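Local coordinates for protein L-Ala-D/L-Glu Epimerase (Escherichia coli, PDB 1JPD) that belongs to the enolase superfamily, as an epimerase in which an N-terminal domain of the mandelate racemase type is joined to a TIM-like barrel, at residues S139-T142 with L143-G147; V178-N181 with E182-A186; K238-K241 with G242-M246; A308-V311 with E312-Q316. All coordinates share one frame; numbering follows the deposited sequence.

How the contacts relate
The four contacts come one after another along the chain, each a local turn or helix end in the C-terminal barrel-like part of this enolase-superfamily protein. Contact 1 closes helix 133-145 ahead of strand 150-154, contact 2 follows strand 175-179, contact 3 leads from helix 237-240 into strand 246-249, and contact 4 lies between strands 298-299 and 316-318. All these strands belong to one mixed sheet. Contacts 2 and 3 are nearest, their centres 16 Å apart, whereas the centre of contact 4 is about 32 Å and 36 Å from theirs, beyond the centre of the chain; about 23 Å separate those of contacts 1 and 4. None touch, so each shapes a separate connection in the barrel.

Contact 1 (S139-T142 with L143-G147); sequences SAST and LWQAG
Leu143 lies back along helix 133-145 against Ser139, one turn earlier. Its CB is 3.5 Å from Ser139 O. With CG anti to the carbonyl carbon (chi1 -63°), the chain runs toward the start of the helix, and CG also sits beside that oxygen. At the tip, CD1 ends 3.7 Å from Ser139 OG, a van der Waals approach of a methyl to a hydroxyl. The same leucine touches Leu151 of strand 150-154, the next strand of this beta-alpha-beta unit. The helix is held by its own amides: Leu143 N donates to Ser139 O over 2.9 Å in a nearly straight bond (164°), Trp144 N to Ala140 O at 2.9 Å, and Ala146 N to Thr142 O at 3.0 Å. Gly147 then takes a positive phi (117°) and closes the last turn as a Schellman motif, its N bonding to Trp144 O at 3.2 Å. Thr142 OG1 is hydrogen-bonded to Asn138 O, one turn back. The chemistry implies a division of labour: the carbonyls of Ser139, Ala140 and Thr142 are taken up by amides one turn on, while Leu143 is the side chain that packs on Leu151.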
loop_
_atom_site.group_PDB
_atom_site.type_symbol
_atom_site.label_atom_id
_atom_site.label_comp_id
_atom_site.label_asym_id
_atom_site.label_seq_id
_atom_site.Cartn_x
_atom_site.Cartn_y
_atom_site.Cartn_z
ATOM N N SER A 139 2.935 -21.677 -10.531
ATOM C CA SER A 139 2.697 -20.911 -9.321
ATOM C C SER A 139 1.308 -20.293 -9.347
ATOM O O SER A 139 0.568 -20.387 -8.367
ATOM C CB SER A 139 3.745 -19.812 -9.172
ATOM O OG SER A 139 3.444 -18.992 -8.054
ATOM N N ALA A 140 0.955 -19.666 -10.467
ATOM C CA ALA A 140 -0.354 -19.039 -10.612
ATOM C C ALA A 140 -1.464 -20.071 -10.435
ATOM O O ALA A 140 -2.483 -19.806 -9.786
ATOM C CB ALA A 140 -0.469 -18.383 -11.971
ATOM N N SER A 141 -1.264 -21.253 -11.008
ATOM C CA SER A 141 -2.266 -22.305 -10.895
ATOM C C SER A 141 -2.442 -22.776 -9.443
ATOM O O SER A 141 -3.567 -22.925 -8.969
ATOM C CB SER A 141 -1.891 -23.489 -11.792
ATOM O OG SER A 141 -2.859 -24.518 -11.682
ATOM N N THR A 142 -1.332 -23.000 -8.744
ATOM C CA THR A 142 -1.368 -23.446 -7.352
ATOM C C THR A 142 -2.021 -22.412 -6.438
ATOM O O THR A 142 -2.802 -22.760 -5.548
ATOM C CB THR A 142 0.046 -23.721 -6.817
ATOM O OG1 THR A 142 0.658 -24.761 -7.590
ATOM C CG2 THR A 142 -0.014 -24.142 -5.360
ATOM N N LEU A 143 -1.687 -21.141 -6.652
ATOM C CA LEU A 143 -2.253 -20.068 -5.844
ATOM C C LEU A 143 -3.734 -19.907 -6.161
ATOM O O LEU A 143 -4.522 -19.536 -5.291
ATOM C CB LEU A 143 -1.497 -18.754 -6.090
ATOM C CG LEU A 143 -0.018 -18.792 -5.678
ATOM C CD1 LEU A 143 0.676 -17.492 -6.052
ATOM C CD2 LEU A 143 0.081 -19.027 -4.176
ATOM N N TRP A 144 -4.119 -20.189 -7.405
ATOM C CA TRP A 144 -5.524 -20.088 -7.802
ATOM C C TRP A 144 -6.313 -21.209 -7.131
ATOM O O TRP A 144 -7.440 -21.001 -6.677
ATOM C CB TRP A 144 -5.668 -20.175 -9.329
ATOM C CG TRP A 144 -7.082 -20.417 -9.789
ATOM C CD1 TRP A 144 -7.645 -21.622 -10.116
ATOM C CD2 TRP A 144 -8.124 -19.445 -9.906
ATOM N NE1 TRP A 144 -8.969 -21.456 -10.424
ATOM C CE2 TRP A 144 -9.292 -20.131 -10.306
ATOM C CE3 TRP A 144 -8.185 -18.059 -9.715
ATOM C CZ2 TRP A 144 -10.511 -19.477 -10.515
ATOM C CZ3 TRP A 144 -9.402 -17.406 -9.924
ATOM C CH2 TRP A 144 -10.546 -18.117 -10.319
ATOM N N GLN A 145 -5.699 -22.391 -7.059
ATOM C CA GLN A 145 -6.308 -23.561 -6.428
ATOM C C GLN A 145 -6.477 -23.321 -4.928
ATOM O O GLN A 145 -7.476 -23.730 -4.341
ATOM C CB GLN A 145 -5.426 -24.802 -6.624
ATOM C CG GLN A 145 -5.111 -25.153 -8.068
ATOM C CD GLN A 145 -6.207 -25.946 -8.743
ATOM O OE1 GLN A 145 -7.355 -25.503 -8.835
ATOM N NE2 GLN A 145 -5.857 -27.133 -9.226
ATOM N N ALA A 146 -5.494 -22.659 -4.317
ATOM C CA ALA A 146 -5.517 -22.376 -2.883
ATOM C C ALA A 146 -6.503 -21.276 -2.478
ATOM O O ALA A 146 -6.673 -21.000 -1.286
ATOM C CB ALA A 146 -4.107 -22.036 -2.396
ATOM N N GLY A 147 -7.144 -20.645 -3.461
ATOM C CA GLY A 147 -8.132 -19.622 -3.156
ATOM C C GLY A 147 -7.891 -18.196 -3.617
ATOM O O GLY A 147 -8.751 -17.337 -3.415
#

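Contact 2 (V178-N181 with E182-A186); sequences VDAN and ESWRA
Ala180 meets Trp184 with its methyl group, which stands over the indole in a CH-pi contact: CB is 3.5 Å from the centroid of the five-membered ring and only 6° off the ring normal. Val178 CG1 makes a looser apolar approach to Trp184 CZ2, at 4.5 Å. The polar half of the contact converges on Ala180 O, which accepts two bonds from Ser183. The hydroxyl OG donates to it over 2.7 Å in the carbonyl plane, while the amide N, at 2.9 Å from the same oxygen, comes from above that plane. OG can share this acceptor with its own amide because it is placed between the backbone N and the carbonyl carbon (chi1 66°), folded back over the turn.

The amide bond closes a type I' beta turn from Ala180 to Ser183, with Asn181 and Glu182 at its corners, and the hydroxyl reinforces it. Just before it, Asp179 OD1 accepts from Asn181 N at 3.1 Å, an Asx turn that ties the end of the strand to the first corner. At the second corner the carboxylate of Glu182 is fixed from outside, by a salt bridge to Arg53 and a hydrogen bond to Ala210 N.

The indole is fixed in its turn by a bond from NE1 to Asp156 O and a cation-pi contact with Arg192. The turn opens the loop from strand 175-179 to helix 189-198 of the barrel; that strand pairs with strands 150-154 and 203-205, and the tryptophan reaches Ile160 of helix 160-170, Leu204 of strand 203-205, and Leu189 and Leu196 of helix 189-198.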
loop_
_atom_site.group_PDB
_atom_site.type_symbol
_atom_site.label_atom_id
_atom_site.label_comp_id
_atom_site.label_asym_id
_atom_site.label_seq_id
_atom_site.Cartn_x
_atom_site.Cartn_y
_atom_site.Cartn_z
ATOM N N VAL A 178 -0.660 -6.632 -13.287
ATOM C CA VAL A 178 0.784 -6.715 -13.488
ATOM C C VAL A 178 1.558 -5.562 -12.871
ATOM O O VAL A 178 1.233 -4.393 -13.091
ATOM C CB VAL A 178 1.131 -6.762 -15.000
ATOM C CG1 VAL A 178 2.601 -6.421 -15.217
ATOM C CG2 VAL A 178 0.829 -8.137 -15.561
ATOM N N ASP A 179 2.587 -5.900 -12.098
ATOM C CA ASP A 179 3.441 -4.897 -11.479
ATOM C C ASP A 179 4.770 -4.948 -12.223
ATOM O O ASP A 179 5.602 -5.813 -11.962
ATOM C CB ASP A 179 3.663 -5.204 -9.994
ATOM C CG ASP A 179 4.331 -4.048 -9.248
ATOM O OD1 ASP A 179 4.642 -3.026 -9.895
ATOM O OD2 ASP A 179 4.542 -4.154 -8.016
ATOM N N ALA A 180 4.955 -4.037 -13.171
ATOM C CA ALA A 180 6.194 -4.000 -13.940
ATOM C C ALA A 180 7.276 -3.295 -13.127
ATOM O O ALA A 180 8.439 -3.219 -13.536
ATOM C CB ALA A 180 5.968 -3.293 -15.276
ATOM N N ASN A 181 6.865 -2.759 -11.982
ATOM C CA ASN A 181 7.767 -2.101 -11.044
ATOM C C ASN A 181 8.886 -1.222 -11.653
ATOM O O ASN A 181 10.069 -1.420 -11.368
ATOM C CB ASN A 181 8.384 -3.188 -10.153
ATOM C CG ASN A 181 9.043 -2.628 -8.906
ATOM O OD1 ASN A 181 10.107 -3.108 -8.499
ATOM N ND2 ASN A 181 8.409 -1.619 -8.280
ATOM N N GLU A 182 8.513 -0.257 -12.487
ATOM C CA GLU A 182 9.472 0.657 -13.114
ATOM C C GLU A 182 10.560 0.031 -14.002
ATOM O O GLU A 182 11.555 0.690 -14.312
ATOM C CB GLU A 182 10.152 1.517 -12.038
ATOM C CG GLU A 182 9.212 2.403 -11.254
ATOM C CD GLU A 182 9.930 3.337 -10.297
ATOM O OE1 GLU A 182 10.529 2.859 -9.312
ATOM O OE2 GLU A 182 9.894 4.560 -10.530
ATOM N N SER A 183 10.383 -1.210 -14.440
ATOM C CA SER A 183 11.417 -1.844 -15.258
ATOM C C SER A 183 11.194 -1.770 -16.768
ATOM O O SER A 183 12.092 -2.102 -17.544
ATOM C CB SER A 183 11.584 -3.310 -14.847
ATOM O OG SER A 183 10.414 -4.051 -15.141
ATOM N N TRP A 184 10.009 -1.335 -17.190
ATOM C CA TRP A 184 9.705 -1.248 -18.618
ATOM C C TRP A 184 10.170 0.061 -19.237
ATOM O O TRP A 184 10.532 0.996 -18.527
ATOM C CB TRP A 184 8.204 -1.428 -18.840
ATOM C CG TRP A 184 7.732 -2.841 -18.625
ATOM C CD1 TRP A 184 8.427 -3.865 -18.037
ATOM C CD2 TRP A 184 6.440 -3.374 -18.951
ATOM N NE1 TRP A 184 7.647 -4.995 -17.972
ATOM C CE2 TRP A 184 6.423 -4.723 -18.523
ATOM C CE3 TRP A 184 5.292 -2.841 -19.555
ATOM C CZ2 TRP A 184 5.308 -5.545 -18.684
ATOM C CZ3 TRP A 184 4.182 -3.661 -19.714
ATOM C CH2 TRP A 184 4.199 -4.997 -19.278
ATOM N N ARG A 185 10.163 0.131 -20.565
ATOM C CA ARG A 185 10.594 1.345 -21.250
ATOM C C ARG A 185 9.565 1.886 -22.239
ATOM O O ARG A 185 8.609 1.194 -22.606
ATOM C CB ARG A 185 11.934 1.099 -21.954
ATOM C CG ARG A 185 13.103 0.863 -20.991
ATOM C CD ARG A 185 13.433 2.119 -20.158
ATOM N NE ARG A 185 14.485 1.863 -19.171
ATOM C CZ ARG A 185 14.270 1.471 -17.914
ATOM N NH1 ARG A 185 13.035 1.295 -17.464
ATOM N NH2 ARG A 185 15.298 1.223 -17.110
ATOM N N ALA A 186 9.769 3.135 -22.654
ATOM C CA ALA A 186 8.876 3.810 -23.592
ATOM C C ALA A 186 8.727 3.009 -24.876
ATOM O O ALA A 186 7.613 2.716 -25.318
ATOM C CB ALA A 186 9.408 5.207 -23.902
#

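Contact 3 (K238-K241 with G242-M246); sequences KALK and GRYEM
Leu240 O, at the end of helix 237-240, accepts from both Arg243 N at 2.8 Å and Tyr244 N at 3.2 Å, so the chain turns about one carbonyl as it leaves the helix. This is a helix-to-strand connection of the barrel, leading from helix 237-240 into strand 246-249. The two donors approach differently: Tyr244 N lies in the carbonyl plane, whereas Arg243 N is tilted 30° from it. Between them and the helix, Lys241 leaves helical geometry and Gly242 adopts a positive phi of 101°, a value at which a CB would run into the carbonyl O of Lys241.

The side chains add an apolar contact across the same turn. Leu240 CD2 lies 3.7 Å from Tyr244 CD1 and 3.8 Å from Tyr244 CE1, so one methyl branch meets the CD1-CE1 bond of the ring obliquely. Both residues are buried, and both also touch Ala227 of strand 225-227. The Arg243 chain is extended from CG to NE, and its CD passes 4.0 Å from Ala239 O, one turn back. Lys241 NZ bonds to Gln270 O, its side chain also making a cation-pi contact with Phe272. The polar ends of Arg243 and Tyr244 converge on a single carboxylate, that of Asp213: NH1 of the arginine forms a salt bridge with OD2, and the tyrosine OH is hydrogen-bonded to OD1.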
loop_
_atom_site.group_PDB
_atom_site.type_symbol
_atom_site.label_atom_id
_atom_site.label_comp_id
_atom_site.label_asym_id
_atom_site.label_seq_id
_atom_site.Cartn_x
_atom_site.Cartn_y
_atom_site.Cartn_z
ATOM N N LYS A 238 -2.301 16.306 -10.306
ATOM C CA LYS A 238 -2.254 17.088 -11.532
ATOM C C LYS A 238 -1.332 16.414 -12.538
ATOM O O LYS A 238 -1.713 16.173 -13.685
ATOM C CB LYS A 238 -1.730 18.489 -11.242
ATOM C CG LYS A 238 -1.375 19.268 -12.493
ATOM C CD LYS A 238 -0.371 20.347 -12.167
ATOM C CE LYS A 238 0.017 21.130 -13.396
ATOM N NZ LYS A 238 1.061 22.111 -13.045
ATOM N N ALA A 239 -0.112 16.123 -12.097
ATOM C CA ALA A 239 0.885 15.483 -12.943
ATOM C C ALA A 239 0.381 14.149 -13.475
ATOM O O ALA A 239 0.573 13.828 -14.647
ATOM C CB ALA A 239 2.180 15.275 -12.161
ATOM N N LEU A 240 -0.271 13.377 -12.611
ATOM C CA LEU A 240 -0.780 12.070 -13.004
ATOM C C LEU A 240 -1.893 12.104 -14.060
ATOM O O LEU A 240 -1.995 11.195 -14.881
ATOM C CB LEU A 240 -1.267 11.306 -11.768
ATOM C CG LEU A 240 -0.256 11.038 -10.644
ATOM C CD1 LEU A 240 -0.927 10.201 -9.564
ATOM C CD2 LEU A 240 0.972 10.320 -11.188
ATOM N N LYS A 241 -2.718 13.146 -14.038
ATOM C CA LYS A 241 -3.826 13.263 -14.985
ATOM C C LYS A 241 -3.341 13.169 -16.431
ATOM O O LYS A 241 -2.593 14.023 -16.890
ATOM C CB LYS A 241 -4.576 14.586 -14.753
ATOM C CG LYS A 241 -6.020 14.588 -15.250
ATOM C CD LYS A 241 -6.783 13.367 -14.735
ATOM C CE LYS A 241 -8.130 13.189 -15.433
ATOM N NZ LYS A 241 -8.616 11.774 -15.338
ATOM N N GLY A 242 -3.760 12.122 -17.141
ATOM C CA GLY A 242 -3.337 11.954 -18.521
ATOM C C GLY A 242 -2.226 10.937 -18.691
ATOM O O GLY A 242 -1.787 10.656 -19.810
ATOM N N ARG A 243 -1.748 10.393 -17.576
ATOM C CA ARG A 243 -0.693 9.386 -17.618
ATOM C C ARG A 243 -1.143 8.092 -16.954
ATOM O O ARG A 243 -0.674 7.015 -17.319
ATOM C CB ARG A 243 0.586 9.903 -16.948
ATOM C CG ARG A 243 1.213 11.053 -17.700
ATOM C CD ARG A 243 2.585 11.433 -17.183
ATOM N NE ARG A 243 3.080 12.607 -17.898
ATOM C CZ ARG A 243 4.262 13.179 -17.697
ATOM N NH1 ARG A 243 5.104 12.695 -16.792
ATOM N NH2 ARG A 243 4.597 14.249 -18.403
ATOM N N TYR A 244 -2.069 8.201 -16.003
ATOM C CA TYR A 244 -2.573 7.040 -15.286
ATOM C C TYR A 244 -4.097 7.048 -15.078
ATOM O O TYR A 244 -4.720 8.102 -14.930
ATOM C CB TYR A 244 -1.887 6.935 -13.913
ATOM C CG TYR A 244 -0.375 6.837 -13.949
ATOM C CD1 TYR A 244 0.425 7.978 -13.984
ATOM C CD2 TYR A 244 0.253 5.600 -13.952
ATOM C CE1 TYR A 244 1.819 7.885 -14.020
ATOM C CE2 TYR A 244 1.641 5.497 -13.988
ATOM C CZ TYR A 244 2.419 6.638 -14.021
ATOM O OH TYR A 244 3.791 6.517 -14.058
ATOM N N GLU A 245 -4.691 5.860 -15.054
ATOM C CA GLU A 245 -6.120 5.740 -14.834
ATOM C C GLU A 245 -6.380 5.449 -13.365
ATOM O O GLU A 245 -7.441 5.781 -12.835
ATOM C CB GLU A 245 -6.705 4.607 -15.682
ATOM C CG GLU A 245 -6.916 4.968 -17.136
ATOM C CD GLU A 245 -5.639 4.956 -17.950
ATOM O OE1 GLU A 245 -5.557 5.745 -18.916
ATOM O OE2 GLU A 245 -4.728 4.151 -17.643
ATOM N N MET A 246 -5.390 4.846 -12.705
ATOM C CA MET A 246 -5.503 4.463 -11.293
ATOM C C MET A 246 -4.300 4.904 -10.449
ATOM O O MET A 246 -3.193 5.064 -10.966
ATOM C CB MET A 246 -5.650 2.937 -11.210
ATOM C CG MET A 246 -5.870 2.359 -9.824
ATOM S SD MET A 246 -5.909 0.545 -9.917
ATOM C CE MET A 246 -7.447 0.308 -10.854
#

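Contact 4 (A308-V311 with E312-Q316); sequences AVDV and EPALQ
Asp310 turns its side chain across the bend onto Ala314, with CB of the aspartate 3.9 Å from CB of the alanine. CG stands anti to the backbone N (chi1 -168°), which carries the carboxylate over the alanine methyl and brings OD2 to 3.3 Å from Ala314 CB. The two carboxylate oxygens have different tasks. OD1 turns to the next amide, Val311 N, in a bond modelled as very short and therefore of uncertain length. OD2 accepts from a water at 2.7 Å, and that water also donates to Leu315 O, at 3.0 Å, linking the two limbs of the loop. Ser283 OG makes a second link, hydrogen-bonded to Asp310 OD2 and accepting from Leu315 N. One carboxylate oxygen thus has two partners, each of which also holds the backbone of Leu315.

Val311 comes next, against the backbone of the bend. Its CG2 branch lies 3.4 Å from Pro313 O, while its own carbonyl O approaches Ala314 CB at 3.4 Å. Beyond the loop the valine reaches Trp14 of strand 6-15 and Arg284 of helix 283-289. The reversal is built with a cis peptide bond between Glu312 and Pro313. The arrangement is a surface loop bent at a cis-proline and bridged by Asp310, a water and Ser283, and it leads from strand 298-299 of the barrel sheet to the C-terminal antiparallel pair 316-318 and 321-323.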
loop_
_atom_site.group_PDB
_atom_site.type_symbol
_atom_site.label_atom_id
_atom_site.label_comp_id
_atom_site.label_asym_id
_atom_site.label_seq_id
_atom_site.Cartn_x
_atom_site.Cartn_y
_atom_site.Cartn_z
ATOM N N ALA A 308 8.105 -13.656 9.002
ATOM C CA ALA A 308 8.157 -14.976 9.637
ATOM C C ALA A 308 7.096 -15.059 10.735
ATOM O O ALA A 308 6.376 -16.054 10.857
ATOM C CB ALA A 308 9.546 -15.221 10.225
ATOM N N VAL A 309 7.015 -13.999 11.531
ATOM C CA VAL A 309 6.041 -13.903 12.606
ATOM C C VAL A 309 5.407 -12.529 12.503
ATOM O O VAL A 309 5.924 -11.650 11.812
ATOM C CB VAL A 309 6.694 -14.059 13.993
ATOM C CG1 VAL A 309 7.125 -15.506 14.206
ATOM C CG2 VAL A 309 7.892 -13.127 14.111
ATOM N N ASP A 310 4.287 -12.353 13.190
ATOM C CA ASP A 310 3.552 -11.095 13.171
ATOM C C ASP A 310 3.264 -10.699 14.618
ATOM O O ASP A 310 3.663 -11.394 15.558
ATOM C CB ASP A 310 2.236 -11.297 12.404
ATOM C CG ASP A 310 1.522 -9.991 12.073
ATOM O OD1 ASP A 310 1.968 -8.902 12.500
ATOM O OD2 ASP A 310 0.491 -10.057 11.377
ATOM N N VAL A 311 2.583 -9.577 14.799
ATOM C CA VAL A 311 2.236 -9.140 16.135
ATOM C C VAL A 311 1.242 -10.145 16.696
ATOM O O VAL A 311 0.815 -11.067 16.003
ATOM C CB VAL A 311 1.606 -7.742 16.120
ATOM C CG1 VAL A 311 2.667 -6.709 15.824
ATOM C CG2 VAL A 311 0.498 -7.683 15.082
ATOM N N GLU A 312 0.881 -9.967 17.957
ATOM C CA GLU A 312 -0.048 -10.866 18.614
ATOM C C GLU A 312 -1.052 -9.982 19.345
ATOM O O GLU A 312 -0.678 -9.235 20.240
ATOM C CB GLU A 312 0.730 -11.727 19.607
ATOM C CG GLU A 312 0.132 -13.085 19.918
ATOM C CD GLU A 312 0.964 -13.847 20.943
ATOM O OE1 GLU A 312 1.093 -13.361 22.091
ATOM O OE2 GLU A 312 1.494 -14.927 20.596
ATOM N N PRO A 313 -2.336 -10.028 18.954
ATOM C CA PRO A 313 -2.942 -10.838 17.892
ATOM C C PRO A 313 -2.685 -10.250 16.508
ATOM O O PRO A 313 -2.392 -9.061 16.362
ATOM C CB PRO A 313 -4.417 -10.796 18.248
ATOM C CG PRO A 313 -4.573 -9.377 18.693
ATOM C CD PRO A 313 -3.365 -9.197 19.607
ATOM N N ALA A 314 -2.823 -11.092 15.495
ATOM C CA ALA A 314 -2.604 -10.679 14.126
ATOM C C ALA A 314 -3.867 -10.855 13.308
ATOM O O ALA A 314 -4.811 -11.514 13.743
ATOM C CB ALA A 314 -1.488 -11.501 13.520
ATOM N N LEU A 315 -3.886 -10.253 12.123
ATOM C CA LEU A 315 -5.025 -10.374 11.223
ATOM C C LEU A 315 -4.925 -11.746 10.569
ATOM O O LEU A 315 -3.820 -12.249 10.330
ATOM C CB LEU A 315 -4.982 -9.293 10.143
ATOM C CG LEU A 315 -5.220 -7.852 10.578
ATOM C CD1 LEU A 315 -4.956 -6.928 9.403
ATOM C CD2 LEU A 315 -6.644 -7.686 11.084
ATOM N N GLN A 316 -6.070 -12.350 10.272
ATOM C CA GLN A 316 -6.062 -13.668 9.660
ATOM C C GLN A 316 -6.050 -13.653 8.135
ATOM O O GLN A 316 -6.982 -13.168 7.490
ATOM C CB GLN A 316 -7.236 -14.491 10.193
ATOM C CG GLN A 316 -7.083 -14.822 11.680
ATOM C CD GLN A 316 -5.723 -15.452 11.999
ATOM O OE1 GLN A 316 -5.432 -16.573 11.579
ATOM N NE2 GLN A 316 -4.884 -14.722 12.734
HETATM O O HOH W 1 -0.815 -12.249 10.523
#